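Local coordinates for mitogen-activated protein kinase kinase kinase 7 interacting protein 1 (Anopheles gambiae, PDB 2IRM) that probably acts as an adapter with a PP2C-like phosphatase fold that binds the kinase TAK1 and triggers its autophosphorylation in JNK and NF-kappa-B signalling, at residues E19-I24 / R345-L350; R38-L43 / N60-A65; D47-L52 / I162-L167; A177-T182 / T191-D196. All coordinates share one frame; numbering follows the deposited sequence.

Contact 1. Residues E19-I24 / R345-L350; sequences EAINQI and RDDVTL
Ala-20 and Val-348 form an antiparallel hydrogen-bonded pair joining strands 15-25 and 344-354, the first and last strands of the chain, within one sheet of the PPM-type phosphatase fold. Two groups of backbone bonds hold the strands. Ala-20 N gives to Val-348 O at 3.0 Å, and Val-348 N returns to Ala-20 O; Gln-23 and Arg-345 bond through N and O in both directions. Between these pairs, where both strands are interrupted, side chains take over. With CG beside its backbone N (chi1 -59°), Asp-347 brings its carboxylate alongside Asn-22. OD1 of Asp-347 receives the backbone N of Asn-22 at 3.1 Å from above the carboxylate plane, and ND2 of Asn-22 reaches it on the same face. OD2 of Asp-347 also accepts from the backbone N of Arg-38, which leads into strand 39-45 of the other sheet.

On the face carrying Ala-20, Gln-23, Arg-345 and Val-348, the Gln-23 amide stacks over the guanidinium of Arg-345, their planes 19° apart. Val-323 of helix 311-334 packs against both Ala-20 and Arg-345. Bent at chi2 and chi3, the arginine chain turns back across the break, where its NH2 donates to the carbonyl O of Ile-21 at 2.9 Å.

Contact 2. Residues R38-L43 / N60-A65; sequences RDKKCL and NGVTVA
The turn that leads from strand 50-59 into helix 63-75 of the PPM-type phosphatase fold packs here against the start of strand 39-45. Arg-38 makes the larger part of the contact, with its side chain laid along the backbone of Asn-60 and Gly-61. A bend at chi2 (-102°), followed by an extended chi3, carries the chain along this turn. CD of Arg-38 comes to 3.4 Å from the carbonyl carbon of Gly-61. Beyond it the guanidinium lies flat against the peptide link: the carbonyl carbon of Asn-60 is 3.5 Å above its plane and over its centre, while N of Gly-61 is offset toward the rim on the same face. A planar cation thus lies on the peptide link between Asn-60 and Gly-61. NE of Arg-38 has a long, weak ion pair with Glu-36.

The second part is apolar. Lys-40, bent at chi2, presents CE to CG2 of Val-62 at 3.7 Å, the two side chains crossing at a slant. Its CG also approaches CB of Ala-65 at 4.3 Å.

Among the surrounding elements, Ala-65 also touches Leu-56 of strand 50-59 and Ser-155 of strand 154-163, placing the first turn of helix 63-75 over the sheet. Backbone bonds of Arg-38 with Gly-58 and of Lys-40 with Leu-56 pair strand 39-45 with strand 50-59.

Contact 3. Residues D47-L52 / I162-L167; sequences DNNTSL and IHRSHL
Ser-51 and Ile-162 meet as an antiparallel hydrogen-bonded pair between strands 50-59 and 154-163, neighbours in one of the two beta-sheets of the PPM-type phosphatase fold. The contact lies where both strands run into turns: 50-59 is just beginning, and 154-163 is about to reverse into 166-172.

Of three backbone bonds, one is ordinary and two are weak. Ser-51 N donates to Ile-162 O at 3.2 Å, whereas the return bond from Ile-162 N to Ser-51 O is weak, with an angle at hydrogen of 129°. A third bond, from Arg-164 N to Asn-49 O, is nearly straight but weak because of its 3.4 Å length. It carries the contact one residue past the strand ends.

Within the first turn, Asp-47 OD2 accepts from Asn-49 N at 2.9 Å, two residues on. This is an Asx turn, and the donor approaches from above the carboxylate plane. A weak bond from Thr-50 N reaches the same oxygen.

Side-chain packing differs between the turns and the sheet. Where the two turns lie side by side, Asn-49 and Arg-164 run in the same direction, with CB of Asn-49 3.8 Å from CB of Arg-164 and the amide and guanidinium planes inclined at 48°. Deeper in, Leu-81 touches both Thr-50 and His-163. With CG of His-163 opposite the backbone N (chi1 -168°), the imidazole swings toward the neighbouring strand and meets Thr-50 edge-on, its CD2 placed 3.0 Å from OG1 of Thr-50.

Contact 4. Residues A177-T182 / T191-D196; sequences ALLCKT and TQLSVD
In Leu-193, chi1 of -59° together with chi2 of -40° brings the CD2 methyl against strand 176-181, where it meets CB of Leu-179 at 3.4 Å. Gln-192 takes another course: CG lies opposite the backbone N (chi1 178°) and the chain stays extended, so that its amide runs forward alongside the residues that follow. CD2 of Leu-178 crosses the base of this glutamine, 3.8 Å from its CB.

The extended glutamine reaches its own chain. NE2 of Gln-192 donates to OD2 of Asp-196 at 3.1 Å, an almost straight bond that lies in the amide plane but meets the carboxylate from above its own plane. A weak bond from the same nitrogen goes to the carbonyl O of Ser-194. The other carboxylate oxygen of Asp-196 has a salt bridge to Arg-176, the residue just before Ala-177, so this end is tied back to the first strand.

Strands 176-181 and 189-192 form a beta hairpin in the second sheet of the PPM-type fold, and 189-192 is an outermost strand of that sheet within the chain. Leu-179 and Thr-191 form an antiparallel hydrogen-bonded pair in it: Leu-179 N donates to Thr-191 O at 3.1 Å, and Thr-191 N to Leu-179 O at 3.0 Å. Past Gln-192 the second chain leaves strand geometry, yet Ala-177 O still receives Leu-193 N at 3.0 Å and, weakly, Ser-194 N. CB of Ser-194 packs beside CB of Ala-177, at 3.9 Å.

How the contacts relate
From the N terminus, strand 15-25 enters contact 1, whose partner arrives 321 residues later; the other three contacts are nested within that loop. Contact 2 closes a short loop from strand 39-45 to helix 63-75. Contact 3 opens inside it and closes after it, so the two cross along the chain, and they touch where Cys-42 SG meets Leu-52 O. Contact 4, a local hairpin, follows both in series. Contacts 1 and 4 belong to one sheet; contact 3 lies within the other, to which contact 2 joins helix 63-75 through strand 39-45. Between the sheets, contacts 1 and 2 meet through Asp-347 with Arg-38 and Thr-349 with Asp-39, their centres about 12 Å apart.

Contact 1. Residues E19-I24 / R345-L350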
# COMPACT_ATOMS: atom_id res chain seq x y z
N GLU A 19 4.45 -2.99 -13.26
CA GLU A 19 4.20 -4.06 -12.31
C GLU A 19 5.32 -5.07 -12.39
O GLU A 19 5.77 -5.43 -13.48
CB GLU A 19 2.90 -4.79 -12.63
CG GLU A 19 1.61 -4.08 -12.25
CD GLU A 19 0.37 -4.85 -12.75
OE1 GLU A 19 0.46 -5.55 -13.79
OE2 GLU A 19 -0.69 -4.75 -12.10
N ALA A 20 5.75 -5.53 -11.23
CA ALA A 20 6.56 -6.74 -11.15
C ALA A 20 5.97 -7.65 -10.07
O ALA A 20 5.62 -7.20 -8.97
CB ALA A 20 8.02 -6.43 -10.88
N ILE A 21 5.87 -8.92 -10.42
CA ILE A 21 5.20 -9.93 -9.61
C ILE A 21 6.09 -10.34 -8.45
O ILE A 21 7.31 -10.36 -8.58
CB ILE A 21 4.80 -11.14 -10.49
CG1 ILE A 21 4.32 -12.33 -9.65
CG2 ILE A 21 5.92 -11.52 -11.48
CD1 ILE A 21 2.89 -12.23 -9.22
N ASN A 22 5.48 -10.65 -7.31
CA ASN A 22 6.22 -11.01 -6.10
C ASN A 22 7.20 -12.16 -6.34
O ASN A 22 6.96 -13.03 -7.18
CB ASN A 22 5.28 -11.34 -4.94
CG ASN A 22 4.50 -12.63 -5.16
OD1 ASN A 22 5.05 -13.73 -5.02
ND2 ASN A 22 3.23 -12.50 -5.48
N GLN A 23 8.31 -12.14 -5.61
CA GLN A 23 9.34 -13.17 -5.77
C GLN A 23 9.91 -13.65 -4.46
O GLN A 23 10.04 -12.88 -3.51
CB GLN A 23 10.48 -12.65 -6.64
CG GLN A 23 10.16 -12.55 -8.11
CD GLN A 23 11.35 -12.15 -8.95
OE1 GLN A 23 11.35 -12.32 -10.16
NE2 GLN A 23 12.39 -11.62 -8.31
N ILE A 24 10.25 -14.94 -4.41
CA ILE A 24 11.11 -15.46 -3.36
C ILE A 24 12.47 -15.73 -3.99
O ILE A 24 12.58 -16.51 -4.94
CB ILE A 24 10.51 -16.72 -2.66
CG1 ILE A 24 9.43 -16.30 -1.65
CG2 ILE A 24 11.59 -17.53 -1.94
CD1 ILE A 24 8.66 -17.45 -0.98
N ARG A 345 10.57 -10.46 -2.44
CA ARG A 345 9.98 -9.31 -3.08
C ARG A 345 8.48 -9.49 -3.02
O ARG A 345 7.96 -10.59 -3.27
CB ARG A 345 10.45 -9.24 -4.54
CG ARG A 345 10.00 -8.02 -5.31
CD ARG A 345 9.73 -8.38 -6.76
NE ARG A 345 10.95 -8.49 -7.53
CZ ARG A 345 11.00 -8.89 -8.80
NH1 ARG A 345 12.17 -8.96 -9.42
NH2 ARG A 345 9.89 -9.23 -9.45
N ASP A 346 7.78 -8.42 -2.66
CA ASP A 346 6.33 -8.42 -2.72
C ASP A 346 5.96 -7.86 -4.07
O ASP A 346 6.83 -7.44 -4.82
CB ASP A 346 5.72 -7.61 -1.58
CG ASP A 346 6.08 -8.16 -0.20
OD1 ASP A 346 6.12 -9.41 -0.04
OD2 ASP A 346 6.31 -7.36 0.73
N ASP A 347 4.68 -7.87 -4.41
CA ASP A 347 4.26 -7.33 -5.69
C ASP A 347 4.61 -5.86 -5.75
O ASP A 347 4.19 -5.08 -4.89
CB ASP A 347 2.77 -7.55 -5.91
CG ASP A 347 2.40 -9.01 -5.88
OD1 ASP A 347 2.56 -9.67 -6.93
OD2 ASP A 347 1.98 -9.50 -4.80
N VAL A 348 5.44 -5.50 -6.72
CA VAL A 348 5.81 -4.11 -6.94
C VAL A 348 4.80 -3.50 -7.89
O VAL A 348 4.48 -4.10 -8.93
CB VAL A 348 7.24 -3.99 -7.52
CG1 VAL A 348 7.55 -2.55 -7.88
CG2 VAL A 348 8.27 -4.53 -6.54
N THR A 349 4.28 -2.34 -7.54
CA THR A 349 3.37 -1.63 -8.43
C THR A 349 3.63 -0.15 -8.42
O THR A 349 3.77 0.46 -7.36
CB THR A 349 1.89 -1.94 -8.11
OG1 THR A 349 1.61 -3.30 -8.47
CG2 THR A 349 0.95 -1.02 -8.89
N LEU A 350 3.69 0.42 -9.62
CA LEU A 350 3.92 1.83 -9.81
C LEU A 350 2.83 2.46 -10.69
O LEU A 350 2.55 1.96 -11.79
CB LEU A 350 5.30 2.03 -10.41
CG LEU A 350 5.83 3.45 -10.56
CD1 LEU A 350 5.74 4.21 -9.26
CD2 LEU A 350 7.25 3.42 -11.06

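Contact 2. Residues R38-L43 / N60-A65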
# COMPACT_ATOMS: atom_id res chain seq x y z
N ARG A 38 -0.94 -9.87 -5.41
CA ARG A 38 -1.64 -9.45 -4.21
C ARG A 38 -1.98 -7.95 -4.27
O ARG A 38 -2.74 -7.45 -3.45
CB ARG A 38 -0.82 -9.79 -2.96
CG ARG A 38 -0.61 -11.29 -2.70
CD ARG A 38 -1.56 -11.78 -1.61
NE ARG A 38 -1.32 -13.18 -1.22
CZ ARG A 38 -0.41 -13.57 -0.33
NH1 ARG A 38 0.38 -12.68 0.27
NH2 ARG A 38 -0.29 -14.85 -0.03
N ASP A 39 -1.39 -7.25 -5.23
CA ASP A 39 -1.70 -5.84 -5.47
C ASP A 39 -2.92 -5.66 -6.37
O ASP A 39 -3.02 -6.25 -7.46
CB ASP A 39 -0.50 -5.15 -6.11
CG ASP A 39 0.52 -4.64 -5.10
OD1 ASP A 39 0.32 -4.76 -3.86
OD2 ASP A 39 1.55 -4.10 -5.56
N LYS A 40 -3.86 -4.83 -5.93
CA LYS A 40 -5.03 -4.49 -6.74
C LYS A 40 -5.04 -3.00 -7.09
O LYS A 40 -4.86 -2.15 -6.22
CB LYS A 40 -6.32 -4.93 -6.05
CG LYS A 40 -6.46 -6.45 -5.94
CD LYS A 40 -6.83 -7.09 -7.29
CE LYS A 40 -6.37 -8.53 -7.41
NZ LYS A 40 -6.27 -8.94 -8.85
N LYS A 41 -5.23 -2.71 -8.37
CA LYS A 41 -5.11 -1.35 -8.89
C LYS A 41 -6.40 -0.87 -9.51
O LYS A 41 -7.23 -1.66 -9.93
CB LYS A 41 -3.96 -1.25 -9.91
CG LYS A 41 -3.63 -2.57 -10.60
CD LYS A 41 -3.44 -2.42 -12.11
CE LYS A 41 -3.78 -3.73 -12.81
NZ LYS A 41 -3.76 -3.61 -14.29
N CYS A 42 -6.58 0.45 -9.53
CA CYS A 42 -7.61 1.08 -10.32
C CYS A 42 -7.09 2.40 -10.87
O CYS A 42 -6.33 3.10 -10.21
CB CYS A 42 -8.90 1.28 -9.51
SG CYS A 42 -9.78 2.82 -9.87
N LEU A 43 -7.48 2.70 -12.10
CA LEU A 43 -7.20 3.97 -12.76
C LEU A 43 -8.45 4.35 -13.55
O LEU A 43 -8.48 4.33 -14.78
CB LEU A 43 -5.96 3.87 -13.65
CG LEU A 43 -5.41 2.50 -14.09
CD1 LEU A 43 -6.49 1.50 -14.55
CD2 LEU A 43 -4.37 2.71 -15.17
N ASN A 60 -0.76 -11.18 3.17
CA ASN A 60 -1.05 -12.60 3.42
C ASN A 60 -2.26 -13.12 2.65
O ASN A 60 -2.65 -14.28 2.81
CB ASN A 60 -1.23 -12.90 4.91
CG ASN A 60 -0.17 -12.26 5.77
OD1 ASN A 60 1.01 -12.58 5.67
ND2 ASN A 60 -0.59 -11.33 6.63
N GLY A 61 -2.84 -12.27 1.82
CA GLY A 61 -4.01 -12.64 1.06
C GLY A 61 -4.49 -11.52 0.17
O GLY A 61 -4.20 -10.35 0.40
N VAL A 62 -5.25 -11.90 -0.86
CA VAL A 62 -5.77 -10.97 -1.84
C VAL A 62 -7.24 -10.62 -1.55
O VAL A 62 -7.73 -9.56 -1.96
CB VAL A 62 -5.60 -11.55 -3.26
CG1 VAL A 62 -6.38 -12.86 -3.42
CG2 VAL A 62 -5.97 -10.54 -4.33
N THR A 63 -7.92 -11.50 -0.82
CA THR A 63 -9.34 -11.33 -0.51
C THR A 63 -9.69 -9.90 -0.07
O THR A 63 -10.53 -9.25 -0.67
CB THR A 63 -9.81 -12.40 0.52
OG1 THR A 63 -9.90 -13.67 -0.13
CG2 THR A 63 -11.18 -12.05 1.09
N VAL A 64 -9.01 -9.41 0.96
CA VAL A 64 -9.36 -8.10 1.53
C VAL A 64 -9.13 -6.92 0.56
O VAL A 64 -9.96 -6.02 0.48
CB VAL A 64 -8.66 -7.86 2.89
CG1 VAL A 64 -8.97 -6.47 3.42
CG2 VAL A 64 -9.09 -8.92 3.90
N ALA A 65 -8.01 -6.93 -0.16
CA ALA A 65 -7.67 -5.88 -1.11
C ALA A 65 -8.68 -5.84 -2.26
O ALA A 65 -9.17 -4.76 -2.62
CB ALA A 65 -6.27 -6.05 -1.64

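Contact 3. Residues D47-L52 / I162-L167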
# COMPACT_ATOMS: atom_id res chain seq x y z
N ASP A 47 -16.43 9.82 -14.62
CA ASP A 47 -17.08 10.94 -15.30
C ASP A 47 -16.03 11.97 -15.69
O ASP A 47 -14.91 11.93 -15.18
CB ASP A 47 -18.15 11.55 -14.38
CG ASP A 47 -18.29 13.04 -14.53
OD1 ASP A 47 -18.89 13.49 -15.54
OD2 ASP A 47 -17.79 13.76 -13.64
N ASN A 48 -16.38 12.89 -16.60
CA ASN A 48 -15.56 14.06 -16.96
C ASN A 48 -14.73 14.67 -15.82
O ASN A 48 -13.55 14.96 -16.00
CB ASN A 48 -16.44 15.15 -17.57
CG ASN A 48 -16.93 14.82 -18.98
OD1 ASN A 48 -16.34 13.98 -19.67
ND2 ASN A 48 -17.99 15.48 -19.40
N ASN A 49 -15.37 14.89 -14.66
CA ASN A 49 -14.71 15.47 -13.50
C ASN A 49 -14.04 14.41 -12.66
O ASN A 49 -12.86 14.54 -12.32
CB ASN A 49 -15.71 16.23 -12.62
CG ASN A 49 -16.51 17.28 -13.38
OD1 ASN A 49 -16.03 17.84 -14.37
ND2 ASN A 49 -17.73 17.54 -12.92
N THR A 50 -14.79 13.37 -12.32
CA THR A 50 -14.35 12.39 -11.33
C THR A 50 -13.53 11.25 -11.91
O THR A 50 -13.92 10.63 -12.90
CB THR A 50 -15.54 11.80 -10.56
OG1 THR A 50 -16.48 12.83 -10.25
CG2 THR A 50 -15.07 11.14 -9.27
N SER A 51 -12.40 10.98 -11.27
CA SER A 51 -11.57 9.82 -11.59
C SER A 51 -10.84 9.33 -10.33
O SER A 51 -10.56 10.10 -9.42
CB SER A 51 -10.58 10.16 -12.70
OG SER A 51 -9.90 11.37 -12.40
N LEU A 52 -10.53 8.03 -10.30
CA LEU A 52 -9.91 7.42 -9.13
C LEU A 52 -8.62 6.69 -9.50
O LEU A 52 -8.57 5.96 -10.49
CB LEU A 52 -10.89 6.42 -8.50
CG LEU A 52 -11.03 6.25 -6.99
CD1 LEU A 52 -11.80 4.96 -6.70
CD2 LEU A 52 -9.69 6.25 -6.24
N ILE A 162 -9.20 12.42 -7.94
CA ILE A 162 -9.24 13.73 -8.59
C ILE A 162 -10.66 14.12 -8.97
O ILE A 162 -11.23 13.64 -9.96
CB ILE A 162 -8.32 13.80 -9.84
CG1 ILE A 162 -6.92 13.26 -9.51
CG2 ILE A 162 -8.26 15.24 -10.38
CD1 ILE A 162 -5.95 13.27 -10.68
N HIS A 163 -11.23 15.01 -8.15
CA HIS A 163 -12.57 15.52 -8.39
C HIS A 163 -12.52 16.97 -8.81
O HIS A 163 -12.35 17.86 -7.99
CB HIS A 163 -13.45 15.35 -7.15
CG HIS A 163 -14.91 15.58 -7.41
ND1 HIS A 163 -15.60 16.65 -6.87
CD2 HIS A 163 -15.80 14.90 -8.17
CE1 HIS A 163 -16.85 16.61 -7.28
NE2 HIS A 163 -17.00 15.56 -8.07
N ARG A 164 -12.67 17.19 -10.12
CA ARG A 164 -12.76 18.52 -10.74
C ARG A 164 -11.70 19.52 -10.26
O ARG A 164 -11.97 20.39 -9.43
CB ARG A 164 -14.18 19.10 -10.64
CG ARG A 164 -14.82 19.11 -9.25
CD ARG A 164 -16.31 19.34 -9.34
NE ARG A 164 -16.62 20.66 -9.89
CZ ARG A 164 -17.81 21.02 -10.36
NH1 ARG A 164 -18.83 20.17 -10.36
NH2 ARG A 164 -17.99 22.25 -10.84
N SER A 165 -10.50 19.36 -10.81
CA SER A 165 -9.34 20.22 -10.51
C SER A 165 -8.89 20.18 -9.04
O SER A 165 -8.13 21.05 -8.58
CB SER A 165 -9.58 21.67 -10.98
OG SER A 165 -9.86 21.73 -12.37
N HIS A 166 -9.34 19.16 -8.32
CA HIS A 166 -9.00 19.00 -6.91
C HIS A 166 -8.56 17.57 -6.63
O HIS A 166 -9.24 16.61 -7.02
CB HIS A 166 -10.18 19.36 -6.01
CG HIS A 166 -10.36 20.83 -5.77
ND1 HIS A 166 -9.43 21.59 -5.10
CD2 HIS A 166 -11.37 21.66 -6.09
CE1 HIS A 166 -9.86 22.84 -5.03
NE2 HIS A 166 -11.03 22.91 -5.62
N LEU A 167 -7.44 17.43 -5.94
CA LEU A 167 -6.91 16.13 -5.59
C LEU A 167 -7.15 15.82 -4.13
O LEU A 167 -6.82 16.62 -3.25
CB LEU A 167 -5.42 16.07 -5.91
CG LEU A 167 -4.60 14.93 -5.30
CD1 LEU A 167 -5.02 13.58 -5.86
CD2 LEU A 167 -3.12 15.19 -5.53

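Contact 4. Residues A177-T182 / T191-D196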
# COMPACT_ATOMS: atom_id res chain seq x y z
N ALA A 177 1.89 7.89 -1.63
CA ALA A 177 1.55 8.88 -2.65
C ALA A 177 2.53 10.07 -2.68
O ALA A 177 2.77 10.73 -1.65
CB ALA A 177 0.14 9.37 -2.43
N LEU A 178 3.07 10.34 -3.86
CA LEU A 178 3.99 11.45 -4.08
C LEU A 178 3.47 12.43 -5.11
O LEU A 178 2.98 12.02 -6.17
CB LEU A 178 5.36 10.93 -4.54
CG LEU A 178 6.10 9.89 -3.69
CD1 LEU A 178 7.49 9.63 -4.24
CD2 LEU A 178 6.16 10.28 -2.22
N LEU A 179 3.58 13.72 -4.81
CA LEU A 179 3.31 14.77 -5.79
C LEU A 179 4.62 15.41 -6.22
O LEU A 179 5.46 15.77 -5.40
CB LEU A 179 2.37 15.83 -5.23
CG LEU A 179 1.56 16.71 -6.20
CD1 LEU A 179 2.38 17.85 -6.78
CD2 LEU A 179 0.90 15.93 -7.34
N CYS A 180 4.78 15.54 -7.53
CA CYS A 180 5.96 16.20 -8.06
C CYS A 180 5.58 17.57 -8.54
O CYS A 180 4.81 17.73 -9.49
CB CYS A 180 6.58 15.37 -9.17
SG CYS A 180 6.98 13.71 -8.64
N LYS A 181 6.10 18.57 -7.84
CA LYS A 181 5.92 19.96 -8.23
C LYS A 181 7.21 20.52 -8.81
O LYS A 181 8.30 20.12 -8.41
CB LYS A 181 5.46 20.80 -7.04
CG LYS A 181 3.95 21.04 -6.98
CD LYS A 181 3.47 21.38 -5.58
CE LYS A 181 2.12 22.08 -5.64
NZ LYS A 181 1.27 21.82 -4.44
N THR A 182 7.08 21.43 -9.76
CA THR A 182 8.19 22.29 -10.16
C THR A 182 7.96 23.73 -9.70
O THR A 182 6.88 24.29 -9.90
CB THR A 182 8.39 22.25 -11.68
OG1 THR A 182 9.61 22.92 -12.03
CG2 THR A 182 7.32 23.07 -12.39
N THR A 191 7.02 15.74 -2.89
CA THR A 191 6.30 16.03 -1.65
C THR A 191 5.25 14.95 -1.34
O THR A 191 4.21 14.88 -1.99
CB THR A 191 5.73 17.50 -1.61
OG1 THR A 191 4.58 17.56 -0.78
CG2 THR A 191 5.39 18.04 -3.00
N GLN A 192 5.55 14.12 -0.34
CA GLN A 192 4.69 13.00 0.05
C GLN A 192 3.37 13.45 0.69
O GLN A 192 3.37 14.10 1.74
CB GLN A 192 5.44 12.05 1.01
CG GLN A 192 4.60 10.87 1.52
CD GLN A 192 5.40 9.83 2.32
OE1 GLN A 192 6.61 9.66 2.13
NE2 GLN A 192 4.70 9.11 3.20
N LEU A 193 2.25 13.11 0.06
CA LEU A 193 0.92 13.40 0.63
C LEU A 193 0.47 12.27 1.56
O LEU A 193 -0.32 12.49 2.49
CB LEU A 193 -0.13 13.60 -0.48
CG LEU A 193 -0.02 14.66 -1.59
CD1 LEU A 193 0.52 15.99 -1.07
CD2 LEU A 193 0.83 14.13 -2.72
N SER A 194 0.97 11.07 1.27
CA SER A 194 0.71 9.89 2.08
C SER A 194 1.37 9.98 3.46
O SER A 194 2.28 10.78 3.68
CB SER A 194 1.18 8.65 1.31
OG SER A 194 1.92 7.74 2.12
N VAL A 195 0.88 9.17 4.39
CA VAL A 195 1.54 9.00 5.68
C VAL A 195 1.79 7.51 5.87
O VAL A 195 0.85 6.72 5.91
CB VAL A 195 0.69 9.58 6.85
CG1 VAL A 195 1.05 8.92 8.17
CG2 VAL A 195 0.86 11.10 6.93
N ASP A 196 3.07 7.15 5.96
CA ASP A 196 3.48 5.76 6.15
C ASP A 196 3.02 5.25 7.49
O ASP A 196 3.39 5.81 8.53
CB ASP A 196 4.98 5.65 6.04
CG ASP A 196 5.48 6.07 4.68
OD1 ASP A 196 4.96 5.53 3.67
OD2 ASP A 196 6.39 6.93 4.62